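Local coordinates for putative peptidase (Chlamydophila abortus, PDB 3CE2), which is a member of the M3B family and probably acts as a zinc-dependent oligopeptidase on small bioactive peptides, at residues 148-151 / 152-156; 133-136 / 137-140; 221-224 / 225-228; 454-457 / 458-462. One frame throughout, in Å; residues are numbered along the deposited sequence.

Contact 1: residues 148-151 / 152-156; sequences YRFY and LEKIF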
ATOM      1  N   TYR A 148      17.033  16.943 -12.967  1.00 45.21           N
ATOM      2  CA  TYR A 148      16.766  15.522 -13.135  1.00 40.33           C
ATOM      3  C   TYR A 148      17.808  14.738 -12.383  1.00 38.95           C
ATOM      4  O   TYR A 148      18.144  13.620 -12.758  1.00 45.76           O
ATOM      5  CB  TYR A 148      16.805  15.124 -14.618  1.00 44.22           C
ATOM      6  CG  TYR A 148      15.975  16.030 -15.502  1.00 49.02           C
ATOM      7  CD1 TYR A 148      14.607  15.799 -15.693  1.00 47.67           C
ATOM      8  CD2 TYR A 148      16.547  17.144 -16.117  1.00 51.88           C
ATOM      9  CE1 TYR A 148      13.836  16.643 -16.483  1.00 47.74           C
ATOM     10  CE2 TYR A 148      15.782  18.004 -16.897  1.00 52.39           C
ATOM     11  CZ  TYR A 148      14.433  17.744 -17.079  1.00 51.51           C
ATOM     12  OH  TYR A 148      13.701  18.589 -17.875  1.00 51.64           O
ATOM     13  N   ARG A 149      18.320  15.319 -11.310  1.00 37.45           N
ATOM     14  CA  ARG A 149      19.403  14.673 -10.571  1.00 42.72           C
ATOM     15  C   ARG A 149      18.942  13.427  -9.794  1.00 41.04           C
ATOM     16  O   ARG A 149      19.560  12.372  -9.860  1.00 45.70           O
ATOM     17  CB  ARG A 149      20.077  15.674  -9.633  1.00 37.11           C
ATOM     18  CG  ARG A 149      21.575  15.536  -9.599  1.00 36.64           C
ATOM     19  CD  ARG A 149      22.142  15.986  -8.257  1.00 38.83           C
ATOM     20  NE  ARG A 149      23.557  15.599  -8.142  1.00 42.38           N
ATOM     21  CZ  ARG A 149      24.033  14.654  -7.328  1.00 39.19           C
ATOM     22  NH1 ARG A 149      25.325  14.385  -7.330  1.00 36.52           N
ATOM     23  NH2 ARG A 149      23.229  13.975  -6.510  1.00 41.49           N
ATOM     24  N   PHE A 150      17.864  13.559  -9.041  1.00 40.10           N
ATOM     25  CA  PHE A 150      17.379  12.452  -8.254  1.00 40.24           C
ATOM     26  C   PHE A 150      16.919  11.309  -9.163  1.00 42.02           C
ATOM     27  O   PHE A 150      17.290  10.131  -8.970  1.00 31.17           O
ATOM     28  CB  PHE A 150      16.240  12.901  -7.379  1.00 33.45           C
ATOM     29  CG  PHE A 150      15.647  11.803  -6.592  1.00 36.23           C
ATOM     30  CD1 PHE A 150      16.469  10.973  -5.827  1.00 29.90           C
ATOM     31  CD2 PHE A 150      14.269  11.593  -6.598  1.00 31.94           C
ATOM     32  CE1 PHE A 150      15.934   9.945  -5.065  1.00 35.06           C
ATOM     33  CE2 PHE A 150      13.717  10.572  -5.851  1.00 33.97           C
ATOM     34  CZ  PHE A 150      14.556   9.734  -5.078  1.00 37.01           C
ATOM     35  N   TYR A 151      16.136  11.682 -10.167  1.00 34.20           N
ATOM     36  CA  TYR A 151      15.733  10.759 -11.183  1.00 34.11           C
ATOM     37  C   TYR A 151      16.930   9.963 -11.685  1.00 40.20           C
ATOM     38  O   TYR A 151      16.915   8.743 -11.672  1.00 49.99           O
ATOM     39  CB  TYR A 151      15.048  11.483 -12.336  1.00 44.40           C
ATOM     40  CG  TYR A 151      14.588  10.521 -13.402  1.00 50.68           C
ATOM     41  CD1 TYR A 151      13.382   9.839 -13.276  1.00 51.80           C
ATOM     42  CD2 TYR A 151      15.373  10.263 -14.513  1.00 50.75           C
ATOM     43  CE1 TYR A 151      12.966   8.949 -14.230  1.00 45.56           C
ATOM     44  CE2 TYR A 151      14.961   9.365 -15.471  1.00 53.76           C
ATOM     45  CZ  TYR A 151      13.760   8.717 -15.308  1.00 50.32           C
ATOM     46  OH  TYR A 151      13.350   7.842 -16.253  1.00 53.83           O
ATOM     47  N   LEU A 152      17.980  10.632 -12.123  1.00 38.54           N
ATOM     48  CA  LEU A 152      19.154   9.893 -12.611  1.00 42.64           C
ATOM     49  C   LEU A 152      19.912   9.206 -11.501  1.00 42.80           C
ATOM     50  O   LEU A 152      20.531   8.187 -11.718  1.00 40.12           O
ATOM     51  CB  LEU A 152      20.110  10.829 -13.317  1.00 37.26           C
ATOM     52  CG  LEU A 152      19.520  11.314 -14.615  1.00 36.92           C
ATOM     53  CD1 LEU A 152      20.147  12.637 -14.965  1.00 38.67           C
ATOM     54  CD2 LEU A 152      19.813  10.256 -15.674  1.00 36.47           C
ATOM     55  N   GLU A 153      19.892   9.796 -10.312  1.00 44.49           N
ATOM     56  CA  GLU A 153      20.605   9.215  -9.212  1.00 46.56           C
ATOM     57  C   GLU A 153      20.041   7.829  -8.964  1.00 50.09           C
ATOM     58  O   GLU A 153      20.796   6.864  -8.841  1.00 52.51           O
ATOM     59  CB  GLU A 153      20.457  10.084  -7.988  1.00 49.81           C
ATOM     60  CG  GLU A 153      21.230   9.580  -6.806  1.00 60.42           C
ATOM     61  CD  GLU A 153      21.105  10.503  -5.603  1.00 66.11           C
ATOM     62  OE1 GLU A 153      20.228  11.398  -5.627  1.00 64.85           O
ATOM     63  OE2 GLU A 153      21.889  10.332  -4.640  1.00 68.57           O
ATOM     64  N   LYS A 154      18.709   7.737  -8.920  1.00 51.79           N
ATOM     65  CA  LYS A 154      17.996   6.463  -8.766  1.00 50.43           C
ATOM     66  C   LYS A 154      18.413   5.447  -9.818  1.00 48.82           C
ATOM     67  O   LYS A 154      18.463   4.267  -9.547  1.00 51.92           O
ATOM     68  CB  LYS A 154      16.488   6.663  -8.872  1.00 46.98           C
ATOM     69  CG  LYS A 154      15.768   6.832  -7.546  1.00 53.83           C
ATOM     70  CD  LYS A 154      14.239   7.062  -7.758  1.00 56.71           C
ATOM     71  CE  LYS A 154      13.948   8.257  -8.726  1.00 54.13           C
ATOM     72  NZ  LYS A 154      12.500   8.532  -9.012  1.00 47.38           N
ATOM     73  N   ILE A 155      18.695   5.893 -11.029  1.00 44.91           N
ATOM     74  CA  ILE A 155      19.087   4.953 -12.056  1.00 41.38           C
ATOM     75  C   ILE A 155      20.553   4.555 -12.020  1.00 43.39           C
ATOM     76  O   ILE A 155      20.878   3.392 -12.197  1.00 53.43           O
ATOM     77  CB  ILE A 155      18.760   5.466 -13.418  1.00 41.65           C
ATOM     78  CG1 ILE A 155      17.225   5.523 -13.576  1.00 41.54           C
ATOM     79  CG2 ILE A 155      19.448   4.574 -14.452  1.00 39.20           C
ATOM     80  CD1 ILE A 155      16.747   6.252 -14.848  1.00 41.75           C
ATOM     81  N   PHE A 156      21.441   5.516 -11.797  1.00 45.68           N
ATOM     82  CA  PHE A 156      22.888   5.246 -11.740  1.00 43.55           C
ATOM     83  C   PHE A 156      23.295   4.446 -10.497  1.00 42.50           C
ATOM     84  O   PHE A 156      24.332   3.805 -10.484  1.00 42.47           O
ATOM     85  CB  PHE A 156      23.705   6.551 -11.773  1.00 41.27           C
ATOM     86  CG  PHE A 156      23.579   7.359 -13.057  1.00 38.16           C
ATOM     87  CD1 PHE A 156      23.654   6.757 -14.302  1.00 38.08           C
ATOM     88  CD2 PHE A 156      23.435   8.735 -13.005  1.00 34.84           C
ATOM     89  CE1 PHE A 156      23.563   7.510 -15.482  1.00 32.77           C
ATOM     90  CE2 PHE A 156      23.334   9.484 -14.170  1.00 35.98           C
ATOM     91  CZ  PHE A 156      23.403   8.855 -15.418  1.00 34.08           C
TER
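Four successive backbone bonds join residues 148-151 to 152-156 in the short helix 149-156, with Tyr148 at the N-cap position. Leu152 N donates to Tyr148 O at 3.1 Å, Lys154 N reaches Phe150 O at 2.8 Å and an N-H...O angle of 174°, and the last of the four, from Ile155 N to Tyr151 O, is weak. Outside this backbone, the Phe150 ring carries much of the side-chain contact. In Lys154 the bend at chi3 (-54°) brings CE over one face of the Phe150 ring, offset toward the rim, a CH-pi contact with CE 4.0 Å from the ring centroid. At the edge of that ring, in its plane, sits Glu153 OE1, 3.8 Å from Phe150 CD1, the carboxylate standing perpendicular to the ring. Glu153 OE1 also lies 4.1 Å from Arg149 NH2, too far for a salt bridge; Arg149 NE instead bonds to Leu140 O. Ile155, one turn after Tyr151, packs its CD1 on Tyr151 CE2 at 3.6 Å. In this Oligopeptidase F region, away from the zinc sites, Tyr148 and Tyr151 lean on helix 66-96, where Tyr151 meets Phe77 edge-to-face, Phe156 packs on helix 133-141, and Ile155 touches helix 124-129.

Contact 2: residues 133-136 / 137-140; sequences ESLI and AQHL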
ATOM      1  N   GLU A 133      31.966   5.069 -14.264  1.00 63.20           N
ATOM      2  CA  GLU A 133      31.775   5.879 -13.051  1.00 67.98           C
ATOM      3  C   GLU A 133      31.990   7.346 -13.384  1.00 66.76           C
ATOM      4  O   GLU A 133      31.280   8.221 -12.895  1.00 69.65           O
ATOM      5  CB  GLU A 133      32.751   5.479 -11.949  1.00 72.03           C
ATOM      6  CG  GLU A 133      32.552   4.080 -11.433  1.00 83.05           C
ATOM      7  CD  GLU A 133      33.855   3.455 -10.968  1.00 89.05           C
ATOM      8  OE1 GLU A 133      34.542   4.074 -10.119  1.00 88.47           O
ATOM      9  OE2 GLU A 133      34.188   2.347 -11.458  1.00 89.66           O
ATOM     10  N   SER A 134      32.983   7.595 -14.223  1.00 64.09           N
ATOM     11  CA  SER A 134      33.359   8.935 -14.593  1.00 64.89           C
ATOM     12  C   SER A 134      32.196   9.674 -15.266  1.00 63.72           C
ATOM     13  O   SER A 134      31.855  10.797 -14.873  1.00 61.88           O
ATOM     14  CB  SER A 134      34.583   8.887 -15.508  1.00 67.04           C
ATOM     15  OG  SER A 134      34.535   9.960 -16.436  1.00 72.27           O
ATOM     16  N   LEU A 135      31.599   9.038 -16.274  1.00 58.43           N
ATOM     17  CA  LEU A 135      30.394   9.558 -16.926  1.00 56.99           C
ATOM     18  C   LEU A 135      29.208   9.737 -15.982  1.00 54.40           C
ATOM     19  O   LEU A 135      28.489  10.745 -16.057  1.00 50.85           O
ATOM     20  CB  LEU A 135      29.979   8.634 -18.062  1.00 59.54           C
ATOM     21  CG  LEU A 135      30.782   8.937 -19.314  1.00 62.66           C
ATOM     22  CD1 LEU A 135      30.327   8.079 -20.487  1.00 65.55           C
ATOM     23  CD2 LEU A 135      30.613  10.411 -19.600  1.00 62.99           C
ATOM     24  N   ILE A 136      28.988   8.746 -15.115  1.00 49.18           N
ATOM     25  CA  ILE A 136      27.962   8.856 -14.101  1.00 49.64           C
ATOM     26  C   ILE A 136      28.182  10.208 -13.408  1.00 51.74           C
ATOM     27  O   ILE A 136      27.278  11.055 -13.368  1.00 49.47           O
ATOM     28  CB  ILE A 136      28.025   7.678 -13.065  1.00 56.83           C
ATOM     29  CG1 ILE A 136      27.726   6.298 -13.700  1.00 53.42           C
ATOM     30  CG2 ILE A 136      27.125   7.939 -11.864  1.00 50.19           C
ATOM     31  CD1 ILE A 136      26.636   6.301 -14.704  1.00 57.37           C
ATOM     32  N   ALA A 137      29.393  10.428 -12.886  1.00 49.60           N
ATOM     33  CA  ALA A 137      29.656  11.645 -12.102  1.00 45.73           C
ATOM     34  C   ALA A 137      29.534  12.898 -12.953  1.00 42.17           C
ATOM     35  O   ALA A 137      29.037  13.920 -12.480  1.00 47.41           O
ATOM     36  CB  ALA A 137      31.002  11.586 -11.364  1.00 39.15           C
ATOM     37  N   GLN A 138      29.933  12.818 -14.217  1.00 35.39           N
ATOM     38  CA  GLN A 138      29.780  13.968 -15.093  1.00 42.31           C
ATOM     39  C   GLN A 138      28.320  14.367 -15.213  1.00 46.53           C
ATOM     40  O   GLN A 138      28.003  15.557 -15.236  1.00 49.65           O
ATOM     41  CB  GLN A 138      30.368  13.712 -16.466  1.00 41.48           C
ATOM     42  CG  GLN A 138      30.007  14.786 -17.493  1.00 53.71           C
ATOM     43  CD  GLN A 138      30.264  14.332 -18.959  1.00 57.69           C
ATOM     44  OE1 GLN A 138      31.296  13.708 -19.268  1.00 62.83           O
ATOM     45  NE2 GLN A 138      29.316  14.646 -19.857  1.00 62.87           N
ATOM     46  N   HIS A 139      27.432  13.375 -15.277  1.00 47.80           N
ATOM     47  CA  HIS A 139      26.006  13.641 -15.440  1.00 45.15           C
ATOM     48  C   HIS A 139      25.362  14.128 -14.147  1.00 47.14           C
ATOM     49  O   HIS A 139      24.478  14.993 -14.172  1.00 48.71           O
ATOM     50  CB  HIS A 139      25.274  12.399 -15.921  1.00 44.42           C
ATOM     51  CG  HIS A 139      25.501  12.091 -17.362  1.00 46.56           C
ATOM     52  ND1 HIS A 139      25.441  13.055 -18.344  1.00 49.90           N
ATOM     53  CD2 HIS A 139      25.785  10.926 -17.991  1.00 40.24           C
ATOM     54  CE1 HIS A 139      25.686  12.497 -19.517  1.00 46.57           C
ATOM     55  NE2 HIS A 139      25.891  11.204 -19.329  1.00 42.18           N
ATOM     56  N   LEU A 140      25.785  13.563 -13.023  1.00 40.44           N
ATOM     57  CA  LEU A 140      25.258  13.988 -11.733  1.00 44.32           C
ATOM     58  C   LEU A 140      25.747  15.399 -11.388  1.00 44.45           C
ATOM     59  O   LEU A 140      25.200  16.042 -10.500  1.00 46.50           O
ATOM     60  CB  LEU A 140      25.632  12.995 -10.630  1.00 38.78           C
ATOM     61  CG  LEU A 140      24.984  11.645 -10.908  1.00 43.29           C
ATOM     62  CD1 LEU A 140      25.245  10.659  -9.778  1.00 41.73           C
ATOM     63  CD2 LEU A 140      23.487  11.831 -11.122  1.00 34.09           C
TER
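Two turns of the amphipathic surface helix 133-141, within the Oligopeptidase F region, make this contact, and its i to i+4 side-chain pairing is a compact example of how such a helix divides its faces. Ile136 and Leu140 form the apolar pair: they run side by side in the same direction, with Ile136 CG2 3.9 Å from Leu140 CD1, and both rest on Phe156 of the following helix 149-156. The backbone supplies four i to i+4 bonds, from Ala137 N to Glu133 O, Gln138 N to Ser134 O, His139 N to Leu135 O and Leu140 N to Ile136 O, each 2.9 Å long. Ile136 O also receives a weak second bond from His139 N. His139 is buried; its CG lies anti to the carbonyl carbon (chi1 -75°), which turns the ring back along the preceding turn and sets CD2 3.3 Å from Leu135 O. Both ring nitrogens are used elsewhere, NE2 with Leu63 O and ND1 with Ser66 OG, so the imidazole is fixed in rotation and ties this helix to the loop before helix 66-96 and to its first residue. On the exposed flank, Gln138 extends alongside Leu135, its NE2 making weak bonds to Ser66 OG and Asp64 O, while Gln138 OE1 comes within 3.4 Å of Leu135 CD2.

Contact 3: residues 221-224 / 225-228; sequences DREL and RKTS
Arg225 folds back over Arg222 at the start of helix 222-237, in the Peptidase family M3 region. Followed outward, Arg225 CB lies 3.5 Å from Arg222 O and CG passes Asp221 O at 3.6 Å; a bend at chi3 (-57°) then turns the chain back toward the N-terminal end of the helix. CZ rides over Arg222, whose CA sits above one guanidinium face, offset toward the rim. At the tip, NH2 lies 3.2 Å from Arg222 CG. The Arg222 chain runs out extended, its guanidinium turned 30° from that of Arg225. Beyond the helix turn, Arg225 bonds through NE to Tyr314 O and through NH1 to Ser219 O, while its NH2 and that of Arg222 form salt bridges to Asp315 OD1 and OD2 respectively. Asp221 is the N-cap: with CG anti to the backbone N (chi1 -179°), OD1 accepts from Glu223 N at 2.8 Å and weakly from Leu224 N. Its carbonyl O takes Arg225 N at 3.1 Å. Farther along, Glu223 O receives Thr227 N at 2.9 Å; Thr227 OG1 lies 2.9 Å from Glu223 O and accepts from Thr199 N, which joins the helix to strand 197-199. Leu224 lies beside a bound zinc ion, and Arg222 packs on His312, which holds zinc together with Asp310. The two arginines come close, with Arg222 NE 4.2 Å from Arg225 NH2, consistent with their sharing the Asp315 carboxylate, whose negative charge would offset the two positive ones.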
ATOM      1  N   ASP A 221     -20.386 -14.914  17.489  1.00 56.91           N
ATOM      2  CA  ASP A 221     -20.530 -16.250  18.039  1.00 52.48           C
ATOM      3  C   ASP A 221     -19.142 -16.879  18.176  1.00 48.78           C
ATOM      4  O   ASP A 221     -18.496 -17.244  17.194  1.00 47.21           O
ATOM      5  CB  ASP A 221     -21.437 -17.058  17.104  1.00 59.24           C
ATOM      6  CG  ASP A 221     -21.699 -18.479  17.587  1.00 64.17           C
ATOM      7  OD1 ASP A 221     -20.791 -19.116  18.180  1.00 63.68           O
ATOM      8  OD2 ASP A 221     -22.822 -18.968  17.335  1.00 66.03           O
ATOM      9  N   ARG A 222     -18.664 -16.987  19.402  1.00 46.67           N
ATOM     10  CA  ARG A 222     -17.324 -17.510  19.611  1.00 43.73           C
ATOM     11  C   ARG A 222     -17.088 -18.877  18.970  1.00 45.74           C
ATOM     12  O   ARG A 222     -15.968 -19.190  18.568  1.00 47.63           O
ATOM     13  CB  ARG A 222     -16.969 -17.569  21.090  1.00 41.44           C
ATOM     14  CG  ARG A 222     -15.470 -17.554  21.308  1.00 47.00           C
ATOM     15  CD  ARG A 222     -15.085 -17.863  22.727  1.00 45.29           C
ATOM     16  NE  ARG A 222     -13.636 -17.822  22.892  1.00 52.34           N
ATOM     17  CZ  ARG A 222     -13.002 -18.208  23.992  1.00 51.74           C
ATOM     18  NH1 ARG A 222     -13.698 -18.664  25.023  1.00 52.54           N
ATOM     19  NH2 ARG A 222     -11.683 -18.147  24.057  1.00 45.66           N
ATOM     20  N   GLU A 223     -18.130 -19.691  18.877  1.00 45.69           N
ATOM     21  CA  GLU A 223     -17.970 -21.067  18.402  1.00 48.31           C
ATOM     22  C   GLU A 223     -17.668 -21.091  16.899  1.00 53.36           C
ATOM     23  O   GLU A 223     -16.899 -21.938  16.414  1.00 57.42           O
ATOM     24  CB  GLU A 223     -19.231 -21.885  18.698  1.00 49.49           C
ATOM     25  CG  GLU A 223     -19.106 -23.377  18.401  1.00 54.76           C
ATOM     26  CD  GLU A 223     -18.199 -24.123  19.392  1.00 61.83           C
ATOM     27  OE1 GLU A 223     -17.828 -23.557  20.456  1.00 64.22           O
ATOM     28  OE2 GLU A 223     -17.856 -25.290  19.099  1.00 66.15           O
ATOM     29  N   LEU A 224     -18.302 -20.162  16.184  1.00 47.55           N
ATOM     30  CA  LEU A 224     -18.052 -19.917  14.788  1.00 46.11           C
ATOM     31  C   LEU A 224     -16.616 -19.435  14.611  1.00 48.78           C
ATOM     32  O   LEU A 224     -15.896 -19.949  13.750  1.00 48.88           O
ATOM     33  CB  LEU A 224     -19.033 -18.868  14.267  1.00 49.87           C
ATOM     34  CG  LEU A 224     -19.270 -18.759  12.756  1.00 53.92           C
ATOM     35  CD1 LEU A 224     -19.676 -20.101  12.213  1.00 48.31           C
ATOM     36  CD2 LEU A 224     -20.331 -17.697  12.424  1.00 49.87           C
ATOM     37  N   ARG A 225     -16.191 -18.467  15.430  1.00 44.95           N
ATOM     38  CA  ARG A 225     -14.830 -17.952  15.317  1.00 39.10           C
ATOM     39  C   ARG A 225     -13.860 -19.100  15.521  1.00 37.90           C
ATOM     40  O   ARG A 225     -12.897 -19.264  14.779  1.00 42.63           O
ATOM     41  CB  ARG A 225     -14.559 -16.864  16.351  1.00 42.92           C
ATOM     42  CG  ARG A 225     -15.397 -15.611  16.189  1.00 46.25           C
ATOM     43  CD  ARG A 225     -14.718 -14.385  16.804  1.00 48.95           C
ATOM     44  NE  ARG A 225     -14.411 -14.575  18.227  1.00 54.40           N
ATOM     45  CZ  ARG A 225     -15.248 -14.315  19.232  1.00 50.46           C
ATOM     46  NH1 ARG A 225     -16.467 -13.844  18.981  1.00 49.02           N
ATOM     47  NH2 ARG A 225     -14.862 -14.540  20.489  1.00 45.21           N
ATOM     48  N   LYS A 226     -14.151 -19.927  16.511  1.00 39.92           N
ATOM     49  CA  LYS A 226     -13.245 -20.988  16.901  1.00 38.76           C
ATOM     50  C   LYS A 226     -13.152 -22.093  15.858  1.00 45.53           C
ATOM     51  O   LYS A 226     -12.027 -22.495  15.483  1.00 46.51           O
ATOM     52  CB  LYS A 226     -13.662 -21.564  18.243  1.00 40.29           C
ATOM     53  CG  LYS A 226     -12.805 -22.677  18.745  1.00 40.37           C
ATOM     54  CD  LYS A 226     -13.507 -23.417  19.870  1.00 48.10           C
ATOM     55  CE  LYS A 226     -12.989 -24.858  19.902  1.00 59.14           C
ATOM     56  NZ  LYS A 226     -13.234 -25.638  21.157  1.00 61.46           N
ATOM     57  N   THR A 227     -14.298 -22.598  15.381  1.00 41.71           N
ATOM     58  CA  THR A 227     -14.250 -23.755  14.443  1.00 44.31           C
ATOM     59  C   THR A 227     -13.781 -23.339  13.057  1.00 42.26           C
ATOM     60  O   THR A 227     -13.235 -24.141  12.306  1.00 47.58           O
ATOM     61  CB  THR A 227     -15.581 -24.475  14.304  1.00 43.57           C
ATOM     62  OG1 THR A 227     -16.601 -23.502  14.048  1.00 45.81           O
ATOM     63  CG2 THR A 227     -15.904 -25.257  15.570  1.00 43.23           C
ATOM     64  N   SER A 228     -13.971 -22.062  12.756  1.00 37.60           N
ATOM     65  CA  SER A 228     -13.497 -21.454  11.530  1.00 39.73           C
ATOM     66  C   SER A 228     -11.974 -21.331  11.517  1.00 43.54           C
ATOM     67  O   SER A 228     -11.295 -21.831  10.614  1.00 48.21           O
ATOM     68  CB  SER A 228     -14.133 -20.083  11.402  1.00 37.32           C
ATOM     69  OG  SER A 228     -13.699 -19.478  10.219  1.00 44.05           O
TER

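Contact 4: residues 454-457 / 458-462; sequences KITI and LTRCL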
ATOM      1  N   LYS A 454     -18.151   5.239  21.448  1.00 63.12           N
ATOM      2  CA  LYS A 454     -16.759   5.366  21.831  1.00 61.35           C
ATOM      3  C   LYS A 454     -16.018   4.032  21.827  1.00 60.60           C
ATOM      4  O   LYS A 454     -14.876   3.943  21.380  1.00 64.73           O
ATOM      5  CB  LYS A 454     -16.648   6.013  23.202  1.00 62.65           C
ATOM      6  CG  LYS A 454     -17.084   7.467  23.235  1.00 68.67           C
ATOM      7  CD  LYS A 454     -16.570   8.144  24.502  1.00 73.34           C
ATOM      8  CE  LYS A 454     -17.017   9.596  24.586  1.00 77.84           C
ATOM      9  NZ  LYS A 454     -15.961  10.435  25.226  1.00 80.27           N
ATOM     10  N   ILE A 455     -16.652   2.990  22.337  1.00 60.06           N
ATOM     11  CA  ILE A 455     -15.997   1.699  22.367  1.00 56.66           C
ATOM     12  C   ILE A 455     -15.891   1.181  20.947  1.00 57.78           C
ATOM     13  O   ILE A 455     -14.828   0.724  20.528  1.00 61.92           O
ATOM     14  CB  ILE A 455     -16.728   0.708  23.277  1.00 56.73           C
ATOM     15  CG1 ILE A 455     -16.634   1.202  24.721  1.00 59.29           C
ATOM     16  CG2 ILE A 455     -16.111  -0.683  23.170  1.00 55.34           C
ATOM     17  CD1 ILE A 455     -17.474   0.409  25.713  1.00 60.85           C
ATOM     18  N   THR A 456     -16.979   1.296  20.193  1.00 56.56           N
ATOM     19  CA  THR A 456     -16.969   0.898  18.802  1.00 52.93           C
ATOM     20  C   THR A 456     -15.807   1.563  18.071  1.00 54.05           C
ATOM     21  O   THR A 456     -14.988   0.883  17.470  1.00 57.83           O
ATOM     22  CB  THR A 456     -18.323   1.175  18.133  1.00 57.38           C
ATOM     23  OG1 THR A 456     -19.245   0.168  18.551  1.00 64.97           O
ATOM     24  CG2 THR A 456     -18.233   1.098  16.620  1.00 54.25           C
ATOM     25  N   ILE A 457     -15.713   2.883  18.156  1.00 57.67           N
ATOM     26  CA  ILE A 457     -14.651   3.626  17.484  1.00 53.89           C
ATOM     27  C   ILE A 457     -13.264   3.246  17.982  1.00 56.85           C
ATOM     28  O   ILE A 457     -12.349   3.009  17.194  1.00 59.74           O
ATOM     29  CB  ILE A 457     -14.817   5.114  17.689  1.00 53.57           C
ATOM     30  CG1 ILE A 457     -16.095   5.579  17.019  1.00 52.78           C
ATOM     31  CG2 ILE A 457     -13.621   5.864  17.136  1.00 53.41           C
ATOM     32  CD1 ILE A 457     -16.563   6.909  17.538  1.00 55.28           C
ATOM     33  N   LEU A 458     -13.092   3.189  19.292  1.00 56.24           N
ATOM     34  CA  LEU A 458     -11.781   2.867  19.831  1.00 51.49           C
ATOM     35  C   LEU A 458     -11.368   1.483  19.391  1.00 48.73           C
ATOM     36  O   LEU A 458     -10.190   1.208  19.170  1.00 53.16           O
ATOM     37  CB  LEU A 458     -11.806   2.941  21.350  1.00 53.14           C
ATOM     38  CG  LEU A 458     -11.654   4.352  21.894  1.00 57.32           C
ATOM     39  CD1 LEU A 458     -12.391   4.493  23.200  1.00 53.68           C
ATOM     40  CD2 LEU A 458     -10.169   4.697  22.044  1.00 53.86           C
ATOM     41  N   THR A 459     -12.347   0.605  19.268  1.00 48.21           N
ATOM     42  CA  THR A 459     -12.047  -0.780  18.983  1.00 53.91           C
ATOM     43  C   THR A 459     -11.592  -0.924  17.527  1.00 55.66           C
ATOM     44  O   THR A 459     -10.632  -1.646  17.238  1.00 49.79           O
ATOM     45  CB  THR A 459     -13.244  -1.684  19.321  1.00 52.71           C
ATOM     46  OG1 THR A 459     -13.324  -1.815  20.745  1.00 50.24           O
ATOM     47  CG2 THR A 459     -13.049  -3.050  18.734  1.00 60.95           C
ATOM     48  N   ARG A 460     -12.255  -0.197  16.625  1.00 53.68           N
ATOM     49  CA  ARG A 460     -11.943  -0.279  15.214  1.00 55.78           C
ATOM     50  C   ARG A 460     -10.535   0.255  14.973  1.00 54.18           C
ATOM     51  O   ARG A 460      -9.735  -0.304  14.207  1.00 53.49           O
ATOM     52  CB  ARG A 460     -12.957   0.515  14.401  1.00 56.97           C
ATOM     53  CG  ARG A 460     -12.848   0.246  12.909  1.00 63.36           C
ATOM     54  CD  ARG A 460     -14.062   0.738  12.162  1.00 72.91           C
ATOM     55  NE  ARG A 460     -14.263   2.170  12.371  1.00 82.06           N
ATOM     56  CZ  ARG A 460     -15.208   2.699  13.144  1.00 84.20           C
ATOM     57  NH1 ARG A 460     -15.291   4.017  13.266  1.00 87.29           N
ATOM     58  NH2 ARG A 460     -16.071   1.919  13.789  1.00 83.65           N
ATOM     59  N   CYS A 461     -10.253   1.338  15.669  1.00 48.98           N
ATOM     60  CA  CYS A 461      -8.990   2.008  15.603  1.00 46.66           C
ATOM     61  C   CYS A 461      -7.821   1.182  16.153  1.00 47.81           C
ATOM     62  O   CYS A 461      -6.744   1.152  15.563  1.00 45.95           O
ATOM     63  CB  CYS A 461      -9.117   3.315  16.371  1.00 54.56           C
ATOM     64  SG  CYS A 461      -7.562   4.081  16.680  1.00 58.86           S
ATOM     65  N   LEU A 462      -8.002   0.499  17.274  1.00 46.38           N
ATOM     66  CA  LEU A 462      -6.888  -0.290  17.778  1.00 44.66           C
ATOM     67  C   LEU A 462      -6.702  -1.580  16.984  1.00 46.63           C
ATOM     68  O   LEU A 462      -5.566  -1.985  16.702  1.00 46.91           O
ATOM     69  CB  LEU A 462      -7.002  -0.517  19.282  1.00 46.59           C
ATOM     70  CG  LEU A 462      -6.859   0.811  20.053  1.00 49.58           C
ATOM     71  CD1 LEU A 462      -7.575   0.810  21.389  1.00 41.12           C
ATOM     72  CD2 LEU A 462      -5.382   1.221  20.233  1.00 45.86           C
TER
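Thr459 meets Ile455 through hydroxyl and backbone alike, two turns inside the long helix 451-487 of the Peptidase family M3 region. With OG1 anti to the carbonyl carbon (chi1 -75°), the hydroxyl swings back to the preceding turn and donates to Ile455 O at 3.0 Å from above the carbonyl plane. Thr459 N meets the same oxygen at 2.8 Å, so one acceptor is gripped by two donors of one residue and a buried hydroxyl is satisfied within the helix. The Thr456 hydroxyl bonds to Ser321 OG outside the helix, with a weak bond back to Glu452 O. Backbone bonds provide the regular part: Leu458 N donates to Lys454 O at 2.8 Å, Arg460 N to Thr456 O and Cys461 N to Ile457 O, the last two at 3.1 Å, while a weak bond from Thr459 N also falls on Thr456 O. Van der Waals contacts form the third group. Arg460 bends at chi3 (58°), which carries its guanidinium back along the helix; Thr456 CG2 then meets it at the edge, 3.7 Å from NH2, and Ile457 CG1 lies 4.1 Å from NH1. Leu458 leans back on the previous turn as well, its CD1 close to Lys454 O. The faces of the helix are covered by separate neighbours: Ile457, Arg460 and Cys461 lie against Met441 of helix 431-447, Leu458 and Leu462 pack on helix 590-607, and Thr459 touches Tyr298 and Lys302 of helix 292-306.

All four contacts are turns within single helices, yet each reflects its surroundings. Contacts 1 and 2 lie at the surface on consecutive helices that touch through a polar bond and aromatic-aliphatic packing. Contacts 3 and 4 lie on the opposite side of the chain's centre, both in the peptidase M3 region, with centres about 22 Å apart and no touch between them. Contact 4 is the buried one; within it a hydroxyl bond supplements the backbone, and apolar packing comes from the surrounding helices. Contact 3, partly buried, is the most charged and borders a zinc site. Contact 1 mixes aromatic packing with charged chains, whereas contact 2 pairs an apolar strip with a buried histidine.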